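Local coordinates for enterobactin synthetase component F-related protein (Vibrio cholerae serotype O1, PDB 4OXI) that probably activates glycine with ATP as an adenylation enzyme of a lipopolysaccharide-modifying pathway, and binds glycyl-adenosine-5'-phosphate, at residues D146-L155 / R168-D178; V312-T323 / L344-T352. All coordinates share one frame; numbering follows the deposited sequence.

Running from the N terminus, the chain completes contact 1 before it opens contact 2, so the two neither nest nor cross. Contact 1 pairs strands 147-149 and 170-173 within a parallel five-stranded sheet and closes the loop that carries helix 155-164. Well over a hundred residues later, contact 2 sets helix 311-318 and the turn after it against helix 342-352, closing a loop that includes strand 332-336 of another sheet. All four segments belong to the AMP-binding enzyme region, yet the centres of the contacts lie 39 Å apart and their nearest atoms about 19 Å. In contact 2 the Ile313 side chain is about 11 Å from glycyl-adenosine-5'-phosphate, too far to touch.

Contact 1: D146-L155 / R168-D178; sequences DSIMVDAQQL and RLHIYALPDVD
Met149 and Tyr172 cross at about a right angle on one face of a parallel strand pair, SD of Met149 lying 3.9 Å from CB of Tyr172. The methionine chain leaves with CG anti to the backbone N (chi1 -176°) and bends at chi2, which carries SD across to the neighbouring strand and CE to 4.0 Å from CG of Leu174. On the same face the Tyr172 ring passes Ser147 with CE2 nearest CB, stacks with His192 and meets Trp92 edge-to-face. His170 and Asp146 point the same way side by side, ring and carboxylate planes 60° apart; Asp146 O lies at the ring edge, in its plane. The imidazole ND1 is hydrogen-bonded to His192, and a water donates to both Asp146 OD2 and Arg168 O. The other face is aliphatic: CD1 of Ile148 meets CD1 of Leu169 at 4.0 Å, and CG2 of Val150 lies 3.8 Å from CG2 of Ile171. Leu158 and Leu161 of helix 155-164 cover this side. Between the faces, four backbone bonds alternate in donor: His170 N to Asp146 O, Ile148 N to His170 O, Tyr172 N to Ile148 O (2.7 Å, the straightest at 170°), and Val150 N to Tyr172 O. Beyond the last the strands part, and a second water bridges Val150 O and Leu174 N. Val177, the last residue of a type I turn that starts at Leu174, brings CG2 within 3.8 Å of Ala152 N, and its CG1 touches CD1 of Leu155 at the helix start. Strand 147-149, helix 155-164 and strand 170-173 form a classic beta-alpha-beta crossover, two neighbouring parallel strands joined by the helix packed on their aliphatic face.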
loop_
_atom_site.group_PDB
_atom_site.type_symbol
_atom_site.label_atom_id
_atom_site.label_comp_id
_atom_site.label_asym_id
_atom_site.label_seq_id
_atom_site.Cartn_x
_atom_site.Cartn_y
_atom_site.Cartn_z
ATOM N N ASP A 146 -10.318 12.514 -14.532
ATOM C CA ASP A 146 -9.787 13.719 -15.155
ATOM C C ASP A 146 -9.524 14.817 -14.130
ATOM O O ASP A 146 -9.553 15.993 -14.478
ATOM C CB ASP A 146 -10.736 14.232 -16.241
ATOM C CG ASP A 146 -12.087 14.661 -15.688
ATOM O OD1 ASP A 146 -12.338 14.495 -14.465
ATOM O OD2 ASP A 146 -12.913 15.167 -16.487
ATOM N N SER A 147 -9.302 14.435 -12.872
ATOM C CA SER A 147 -9.075 15.410 -11.806
ATOM C C SER A 147 -7.814 15.047 -11.050
ATOM O O SER A 147 -7.629 13.894 -10.656
ATOM C CB SER A 147 -10.263 15.452 -10.849
ATOM O OG SER A 147 -11.451 15.798 -11.552
ATOM N N ILE A 148 -6.928 16.022 -10.874
ATOM C CA ILE A 148 -5.646 15.754 -10.248
ATOM C C ILE A 148 -5.309 16.779 -9.177
ATOM O O ILE A 148 -5.335 17.996 -9.440
ATOM C CB ILE A 148 -4.518 15.758 -11.281
ATOM C CG1 ILE A 148 -4.896 14.913 -12.493
ATOM C CG2 ILE A 148 -3.221 15.193 -10.665
ATOM C CD1 ILE A 148 -3.737 14.803 -13.523
ATOM N N MET A 149 -4.994 16.283 -7.977
ATOM C CA MET A 149 -4.508 17.137 -6.897
ATOM C C MET A 149 -2.997 17.245 -6.965
ATOM O O MET A 149 -2.289 16.226 -6.985
ATOM C CB MET A 149 -4.872 16.549 -5.534
ATOM C CG MET A 149 -4.472 17.448 -4.384
ATOM S SD MET A 149 -5.741 18.684 -4.104
ATOM C CE MET A 149 -4.972 19.640 -2.797
ATOM N N VAL A 150 -2.496 18.474 -6.975
ATOM C CA VAL A 150 -1.064 18.701 -7.114
ATOM C C VAL A 150 -0.582 19.580 -5.975
ATOM O O VAL A 150 -1.382 20.004 -5.129
ATOM C CB VAL A 150 -0.726 19.355 -8.486
ATOM C CG1 VAL A 150 -1.336 18.547 -9.617
ATOM C CG2 VAL A 150 -1.244 20.796 -8.552
ATOM N N ASP A 151 0.723 19.840 -5.950
ATOM C CA ASP A 151 1.323 20.834 -5.049
ATOM C C ASP A 151 2.529 21.436 -5.755
ATOM O O ASP A 151 2.865 21.005 -6.859
ATOM C CB ASP A 151 1.756 20.196 -3.728
ATOM C CG ASP A 151 2.778 19.065 -3.921
ATOM O OD1 ASP A 151 3.592 19.109 -4.868
ATOM O OD2 ASP A 151 2.777 18.113 -3.113
ATOM N N ALA A 152 3.202 22.386 -5.113
ATOM C CA ALA A 152 4.320 23.101 -5.738
ATOM C C ALA A 152 5.461 22.194 -6.211
ATOM O O ALA A 152 6.055 22.434 -7.262
ATOM C CB ALA A 152 4.850 24.171 -4.794
ATOM N N GLN A 153 5.756 21.143 -5.455
ATOM C CA GLN A 153 6.848 20.244 -5.811
ATOM C C GLN A 153 6.574 19.468 -7.112
ATOM O O GLN A 153 7.506 19.043 -7.804
ATOM C CB GLN A 153 7.155 19.301 -4.630
ATOM C CG GLN A 153 7.928 18.041 -4.990
ATOM C CD GLN A 153 8.248 17.162 -3.772
ATOM O OE1 GLN A 153 8.144 17.607 -2.626
ATOM N NE2 GLN A 153 8.644 15.910 -4.025
ATOM N N GLN A 154 5.300 19.305 -7.468
ATOM C CA GLN A 154 4.948 18.482 -8.634
ATOM C C GLN A 154 4.657 19.266 -9.926
ATOM O O GLN A 154 4.306 18.673 -10.948
ATOM C CB GLN A 154 3.736 17.606 -8.296
ATOM C CG GLN A 154 3.936 16.724 -7.069
ATOM C CD GLN A 154 4.961 15.638 -7.321
ATOM O OE1 GLN A 154 5.128 15.175 -8.452
ATOM N NE2 GLN A 154 5.661 15.238 -6.280
ATOM N N LEU A 155 4.771 20.588 -9.885
ATOM C CA LEU A 155 4.391 21.401 -11.040
ATOM C C LEU A 155 5.174 21.054 -12.306
ATOM O O LEU A 155 4.621 21.052 -13.410
ATOM C CB LEU A 155 4.520 22.888 -10.727
ATOM C CG LEU A 155 3.566 23.413 -9.656
ATOM C CD1 LEU A 155 3.701 24.931 -9.510
ATOM C CD2 LEU A 155 2.126 23.017 -9.947
ATOM N N ARG A 168 -9.264 17.629 -21.641
ATOM C CA ARG A 168 -9.213 18.637 -20.585
ATOM C C ARG A 168 -9.049 17.995 -19.208
ATOM O O ARG A 168 -9.875 17.178 -18.796
ATOM C CB ARG A 168 -10.481 19.511 -20.592
ATOM C CG ARG A 168 -10.552 20.523 -19.431
ATOM C CD ARG A 168 -11.618 21.612 -19.663
ATOM N NE ARG A 168 -11.389 22.335 -20.917
ATOM C CZ ARG A 168 -10.578 23.391 -21.046
ATOM N NH1 ARG A 168 -9.918 23.867 -19.990
ATOM N NH2 ARG A 168 -10.422 23.971 -22.237
ATOM N N LEU A 169 -7.986 18.369 -18.493
ATOM C CA LEU A 169 -7.793 17.887 -17.126
ATOM C C LEU A 169 -8.175 18.986 -16.151
ATOM O O LEU A 169 -8.061 20.170 -16.463
ATOM C CB LEU A 169 -6.343 17.468 -16.884
ATOM C CG LEU A 169 -5.860 16.244 -17.654
ATOM C CD1 LEU A 169 -4.419 15.919 -17.286
ATOM C CD2 LEU A 169 -6.775 15.057 -17.381
ATOM N N HIS A 170 -8.648 18.589 -14.975
ATOM C CA HIS A 170 -8.988 19.544 -13.932
ATOM C C HIS A 170 -8.013 19.421 -12.769
ATOM O O HIS A 170 -7.946 18.383 -12.087
ATOM C CB HIS A 170 -10.436 19.349 -13.505
ATOM C CG HIS A 170 -11.413 19.706 -14.582
ATOM N ND1 HIS A 170 -12.028 20.941 -14.649
ATOM C CD2 HIS A 170 -11.845 19.008 -15.662
ATOM C CE1 HIS A 170 -12.810 20.979 -15.714
ATOM N NE2 HIS A 170 -12.722 19.818 -16.340
ATOM N N ILE A 171 -7.236 20.484 -12.582
ATOM C CA ILE A 171 -6.104 20.492 -11.674
ATOM C C ILE A 171 -6.489 21.205 -10.387
ATOM O O ILE A 171 -6.993 22.331 -10.430
ATOM C CB ILE A 171 -4.937 21.244 -12.308
ATOM C CG1 ILE A 171 -4.670 20.714 -13.716
ATOM C CG2 ILE A 171 -3.694 21.150 -11.440
ATOM C CD1 ILE A 171 -4.329 19.241 -13.765
ATOM N N TYR A 172 -6.259 20.556 -9.242
ATOM C CA TYR A 172 -6.618 21.152 -7.968
ATOM C C TYR A 172 -5.382 21.417 -7.140
ATOM O O TYR A 172 -4.438 20.633 -7.165
ATOM C CB TYR A 172 -7.596 20.256 -7.203
ATOM C CG TYR A 172 -8.955 20.220 -7.848
ATOM C CD1 TYR A 172 -9.961 21.088 -7.443
ATOM C CD2 TYR A 172 -9.228 19.339 -8.887
ATOM C CE1 TYR A 172 -11.208 21.073 -8.049
ATOM C CE2 TYR A 172 -10.468 19.316 -9.492
ATOM C CZ TYR A 172 -11.448 20.188 -9.071
ATOM O OH TYR A 172 -12.688 20.155 -9.677
ATOM N N ALA A 173 -5.385 22.520 -6.401
ATOM C CA ALA A 173 -4.268 22.837 -5.516
ATOM C C ALA A 173 -4.740 23.734 -4.381
ATOM O O ALA A 173 -5.726 24.455 -4.530
ATOM C CB ALA A 173 -3.148 23.504 -6.301
ATOM N N LEU A 174 -4.048 23.679 -3.244
ATOM C CA LEU A 174 -4.324 24.593 -2.139
ATOM C C LEU A 174 -3.843 26.010 -2.518
ATOM O O LEU A 174 -3.042 26.158 -3.443
ATOM C CB LEU A 174 -3.649 24.081 -0.863
ATOM C CG LEU A 174 -4.107 22.686 -0.422
ATOM C CD1 LEU A 174 -3.199 22.139 0.669
ATOM C CD2 LEU A 174 -5.560 22.705 0.041
ATOM N N PRO A 175 -4.354 27.053 -1.833
ATOM C CA PRO A 175 -4.092 28.434 -2.269
ATOM C C PRO A 175 -2.631 28.872 -2.226
ATOM O O PRO A 175 -2.305 29.904 -2.808
ATOM C CB PRO A 175 -4.906 29.276 -1.279
ATOM C CG PRO A 175 -5.998 28.390 -0.846
ATOM C CD PRO A 175 -5.364 27.014 -0.761
ATOM N N ASP A 176 -1.761 28.116 -1.569
ATOM C CA ASP A 176 -0.354 28.506 -1.506
ATOM C C ASP A 176 0.416 28.135 -2.777
ATOM O O ASP A 176 1.599 28.446 -2.911
ATOM C CB ASP A 176 0.325 27.890 -0.276
ATOM C CG ASP A 176 0.541 26.384 -0.410
ATOM O OD1 ASP A 176 -0.438 25.642 -0.667
ATOM O OD2 ASP A 176 1.703 25.939 -0.260
ATOM N N VAL A 177 -0.249 27.464 -3.709
ATOM C CA VAL A 177 0.411 27.040 -4.936
ATOM C C VAL A 177 0.114 28.023 -6.058
ATOM O O VAL A 177 -1.051 28.261 -6.388
ATOM C CB VAL A 177 -0.056 25.638 -5.358
ATOM C CG1 VAL A 177 0.634 25.227 -6.632
ATOM C CG2 VAL A 177 0.218 24.632 -4.252
ATOM N N ASP A 178 1.155 28.599 -6.645
ATOM C CA ASP A 178 0.945 29.564 -7.715
ATOM C C ASP A 178 0.738 28.826 -9.029
ATOM O O ASP A 178 1.692 28.346 -9.637
ATOM C CB ASP A 178 2.109 30.559 -7.826
ATOM C CG ASP A 178 1.840 31.671 -8.857
ATOM O OD1 ASP A 178 0.658 31.902 -9.214
ATOM O OD2 ASP A 178 2.809 32.326 -9.302
HETATM O O HOH W 1 -12.564 17.021 -18.817
HETATM O O HOH W 2 -1.891 22.020 -3.103
#

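Contact 2: V312-T323 / L344-T352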
loop_
_atom_site.group_PDB
_atom_site.type_symbol
_atom_site.label_atom_id
_atom_site.label_comp_id
_atom_site.label_asym_id
_atom_site.label_seq_id
_atom_site.Cartn_x
_atom_site.Cartn_y
_atom_site.Cartn_z
ATOM N N VAL A 312 12.827 -2.607 6.969
ATOM C CA VAL A 312 13.194 -1.489 7.821
ATOM C C VAL A 312 14.055 -1.931 9.012
ATOM O O VAL A 312 14.967 -1.212 9.423
ATOM C CB VAL A 312 11.934 -0.723 8.247
ATOM C CG1 VAL A 312 12.144 0.019 9.556
ATOM C CG2 VAL A 312 11.523 0.234 7.125
ATOM N N ILE A 313 13.793 -3.130 9.533
ATOM C CA ILE A 313 14.554 -3.648 10.671
ATOM C C ILE A 313 15.991 -3.939 10.269
ATOM O O ILE A 313 16.923 -3.629 11.009
ATOM C CB ILE A 313 13.949 -4.941 11.233
ATOM C CG1 ILE A 313 12.474 -4.731 11.598
ATOM C CG2 ILE A 313 14.755 -5.422 12.445
ATOM C CD1 ILE A 313 11.712 -6.050 11.856
ATOM N N GLU A 314 16.170 -4.535 9.094
ATOM C CA GLU A 314 17.509 -4.858 8.618
ATOM C C GLU A 314 18.317 -3.595 8.419
ATOM O O GLU A 314 19.485 -3.516 8.809
ATOM C CB GLU A 314 17.439 -5.630 7.309
ATOM C CG GLU A 314 17.113 -7.088 7.498
ATOM C CD GLU A 314 17.475 -7.907 6.279
ATOM O OE1 GLU A 314 18.007 -9.031 6.446
ATOM O OE2 GLU A 314 17.231 -7.417 5.157
ATOM N N LEU A 315 17.680 -2.606 7.808
ATOM C CA LEU A 315 18.303 -1.310 7.585
ATOM C C LEU A 315 18.730 -0.654 8.899
ATOM O O LEU A 315 19.840 -0.132 9.013
ATOM C CB LEU A 315 17.337 -0.405 6.837
ATOM C CG LEU A 315 17.769 1.041 6.627
ATOM C CD1 LEU A 315 19.133 1.114 5.941
ATOM C CD2 LEU A 315 16.724 1.751 5.791
ATOM N N ALA A 316 17.847 -0.679 9.890
ATOM C CA ALA A 316 18.166 -0.081 11.176
ATOM C C ALA A 316 19.370 -0.781 11.815
ATOM O O ALA A 316 20.185 -0.132 12.473
ATOM C CB ALA A 316 16.961 -0.120 12.096
ATOM N N LEU A 317 19.479 -2.096 11.606
ATOM C CA LEU A 317 20.610 -2.880 12.106
ATOM C C LEU A 317 21.907 -2.556 11.378
ATOM O O LEU A 317 22.980 -2.515 11.996
ATOM C CB LEU A 317 20.326 -4.379 12.002
ATOM C CG LEU A 317 19.366 -4.900 13.068
ATOM C CD1 LEU A 317 18.938 -6.331 12.780
ATOM C CD2 LEU A 317 20.005 -4.786 14.441
ATOM N N GLN A 318 21.811 -2.335 10.069
ATOM C CA GLN A 318 22.982 -2.002 9.263
ATOM C C GLN A 318 23.583 -0.669 9.701
ATOM O O GLN A 318 24.801 -0.493 9.675
ATOM C CB GLN A 318 22.633 -1.992 7.765
ATOM C CG GLN A 318 22.490 -3.400 7.166
ATOM C CD GLN A 318 21.638 -3.453 5.892
ATOM O OE1 GLN A 318 21.343 -2.423 5.271
ATOM N NE2 GLN A 318 21.236 -4.665 5.504
ATOM N N ARG A 319 22.729 0.258 10.123
ATOM C CA ARG A 319 23.188 1.570 10.569
ATOM C C ARG A 319 23.569 1.600 12.044
ATOM O O ARG A 319 23.844 2.670 12.586
ATOM C CB ARG A 319 22.099 2.612 10.330
ATOM C CG ARG A 319 21.641 2.700 8.895
ATOM C CD ARG A 319 20.386 3.535 8.805
ATOM N NE ARG A 319 20.573 4.831 9.452
ATOM C CZ ARG A 319 21.119 5.885 8.850
ATOM N NH1 ARG A 319 21.251 7.035 9.503
ATOM N NH2 ARG A 319 21.529 5.785 7.589
ATOM N N GLN A 320 23.557 0.435 12.690
ATOM C CA GLN A 320 23.897 0.316 14.109
ATOM C C GLN A 320 23.041 1.233 14.992
ATOM O O GLN A 320 23.571 1.953 15.835
ATOM C CB GLN A 320 25.391 0.610 14.312
ATOM C CG GLN A 320 26.291 -0.000 13.222
ATOM C CD GLN A 320 27.753 0.429 13.327
ATOM O OE1 GLN A 320 28.235 0.799 14.403
ATOM N NE2 GLN A 320 28.463 0.379 12.205
ATOM N N THR A 321 21.720 1.207 14.797
ATOM C CA THR A 321 20.809 2.082 15.537
ATOM C C THR A 321 19.819 1.314 16.399
ATOM O O THR A 321 18.989 1.914 17.087
ATOM C CB THR A 321 19.985 3.003 14.597
ATOM O OG1 THR A 321 19.343 2.216 13.581
ATOM C CG2 THR A 321 20.866 4.044 13.950
ATOM N N LEU A 322 19.896 -0.008 16.355
ATOM C CA LEU A 322 18.904 -0.830 17.026
ATOM C C LEU A 322 19.460 -1.445 18.297
ATOM O O LEU A 322 19.435 -2.664 18.463
ATOM C CB LEU A 322 18.434 -1.955 16.100
ATOM C CG LEU A 322 17.070 -1.872 15.415
ATOM C CD1 LEU A 322 16.573 -3.273 15.061
ATOM C CD2 LEU A 322 16.055 -1.141 16.271
ATOM N N THR A 323 19.958 -0.624 19.205
ATOM C CA THR A 323 20.470 -1.171 20.452
ATOM C C THR A 323 19.299 -1.409 21.401
ATOM O O THR A 323 18.257 -0.765 21.270
ATOM C CB THR A 323 21.512 -0.240 21.080
ATOM O OG1 THR A 323 20.878 0.975 21.481
ATOM C CG2 THR A 323 22.603 0.080 20.069
ATOM N N LEU A 344 15.012 -11.107 13.355
ATOM C CA LEU A 344 14.747 -9.692 13.102
ATOM C C LEU A 344 13.719 -9.154 14.086
ATOM O O LEU A 344 13.903 -8.087 14.674
ATOM C CB LEU A 344 14.244 -9.476 11.680
ATOM C CG LEU A 344 15.274 -9.518 10.561
ATOM C CD1 LEU A 344 14.623 -9.014 9.283
ATOM C CD2 LEU A 344 16.509 -8.692 10.926
ATOM N N ALA A 345 12.627 -9.887 14.267
ATOM C CA ALA A 345 11.587 -9.405 15.152
ATOM C C ALA A 345 12.148 -9.300 16.567
ATOM O O ALA A 345 11.796 -8.378 17.312
ATOM C CB ALA A 345 10.376 -10.311 15.112
ATOM N N GLU A 346 13.034 -10.229 16.930
ATOM C CA GLU A 346 13.641 -10.210 18.265
ATOM C C GLU A 346 14.491 -8.962 18.482
ATOM O O GLU A 346 14.377 -8.302 19.517
ATOM C CB GLU A 346 14.469 -11.474 18.532
ATOM C CG GLU A 346 15.342 -11.407 19.794
ATOM C CD GLU A 346 14.545 -11.296 21.100
ATOM O OE1 GLU A 346 13.320 -11.564 21.101
ATOM O OE2 GLU A 346 15.155 -10.940 22.135
ATOM N N GLN A 347 15.318 -8.622 17.498
ATOM C CA GLN A 347 16.161 -7.443 17.629
ATOM C C GLN A 347 15.348 -6.148 17.675
ATOM O O GLN A 347 15.720 -5.204 18.367
ATOM C CB GLN A 347 17.212 -7.408 16.521
ATOM C CG GLN A 347 18.341 -8.402 16.753
ATOM C CD GLN A 347 19.254 -8.537 15.557
ATOM O OE1 GLN A 347 18.975 -9.307 14.631
ATOM N NE2 GLN A 347 20.355 -7.794 15.563
ATOM N N TRP A 348 14.231 -6.099 16.955
ATOM C CA TRP A 348 13.410 -4.900 16.993
ATOM C C TRP A 348 12.721 -4.825 18.349
ATOM O O TRP A 348 12.647 -3.752 18.952
ATOM C CB TRP A 348 12.386 -4.881 15.848
ATOM C CG TRP A 348 11.601 -3.585 15.751
ATOM C CD1 TRP A 348 10.436 -3.282 16.390
ATOM C CD2 TRP A 348 11.936 -2.436 14.962
ATOM N NE1 TRP A 348 10.017 -2.010 16.044
ATOM C CE2 TRP A 348 10.923 -1.472 15.167
ATOM C CE3 TRP A 348 12.990 -2.131 14.090
ATOM C CZ2 TRP A 348 10.937 -0.223 14.539
ATOM C CZ3 TRP A 348 13.008 -0.886 13.470
ATOM C CH2 TRP A 348 11.988 0.051 13.698
ATOM N N GLN A 349 12.237 -5.967 18.839
ATOM C CA GLN A 349 11.543 -5.988 20.128
ATOM C C GLN A 349 12.464 -5.644 21.314
ATOM O O GLN A 349 12.022 -5.035 22.291
ATOM C CB GLN A 349 10.828 -7.329 20.359
ATOM C CG GLN A 349 10.057 -7.374 21.687
ATOM C CD GLN A 349 8.928 -8.385 21.676
ATOM O OE1 GLN A 349 9.154 -9.595 21.805
ATOM N NE2 GLN A 349 7.698 -7.896 21.520
ATOM N N GLN A 350 13.740 -6.015 21.226
ATOM C CA GLN A 350 14.696 -5.633 22.269
ATOM C C GLN A 350 14.879 -4.124 22.319
ATOM O O GLN A 350 15.089 -3.553 23.391
ATOM C CB GLN A 350 16.044 -6.329 22.072
ATOM C CG GLN A 350 16.069 -7.779 22.566
ATOM C CD GLN A 350 15.717 -7.902 24.047
ATOM O OE1 GLN A 350 16.523 -7.557 24.919
ATOM N NE2 GLN A 350 14.506 -8.385 24.338
ATOM N N ALA A 351 14.794 -3.468 21.164
ATOM C CA ALA A 351 14.911 -2.008 21.133
ATOM C C ALA A 351 13.689 -1.339 21.727
ATOM O O ALA A 351 13.817 -0.338 22.425
ATOM C CB ALA A 351 15.147 -1.508 19.726
ATOM N N THR A 352 12.500 -1.873 21.448
ATOM C CA THR A 352 11.287 -1.221 21.945
ATOM C C THR A 352 10.861 -1.764 23.309
ATOM O O THR A 352 10.186 -1.066 24.063
ATOM C CB THR A 352 10.069 -1.368 20.962
ATOM O OG1 THR A 352 9.611 -2.729 20.950
ATOM C CG2 THR A 352 10.435 -0.937 19.544
#
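Ile313 wedges between Leu344 and Trp348: CG1 lies 3.6 Å from CE3 of the indole, while CG2 rests 3.6 Å from the backbone O of Leu344. The indole, swung out with CG anti to the backbone N (chi1 -174°), also takes CG1 of Val312 at 4.1 Å from CZ3, and Ala316 CB stands at its edge, near the ring plane. Leu322 comes in at about a right angle to Trp348, with CD1 3.9 Å from CE3 and CD2 3.6 Å from CB of Ala351. Phe335 meets the indole edge-to-face, and NE1 is hydrogen-bonded to Ser333. CG of Glu314 packs 3.6 Å from CD1 of Leu344, and the buried Glu314 carboxylate is hydrogen-bonded by Ser504 and Ser506. Helix 311-318 ends in a Schellman motif with Gln320, at positive phi, as C-prime residue, after which Leu322 turns into the cluster. There Ala316 O accepts from both Thr321 N and Thr321 OG1, the latter at 2.7 Å; the axes of the two short helical segments cross at 65°, 9.8 Å apart. The outer side is looser and more polar. Leu317, partly exposed, crosses the Gln347 side chain at about a right angle. At the far end exposed Thr323 turns its side chain away and touches Ala351 CB through its carbonyl O.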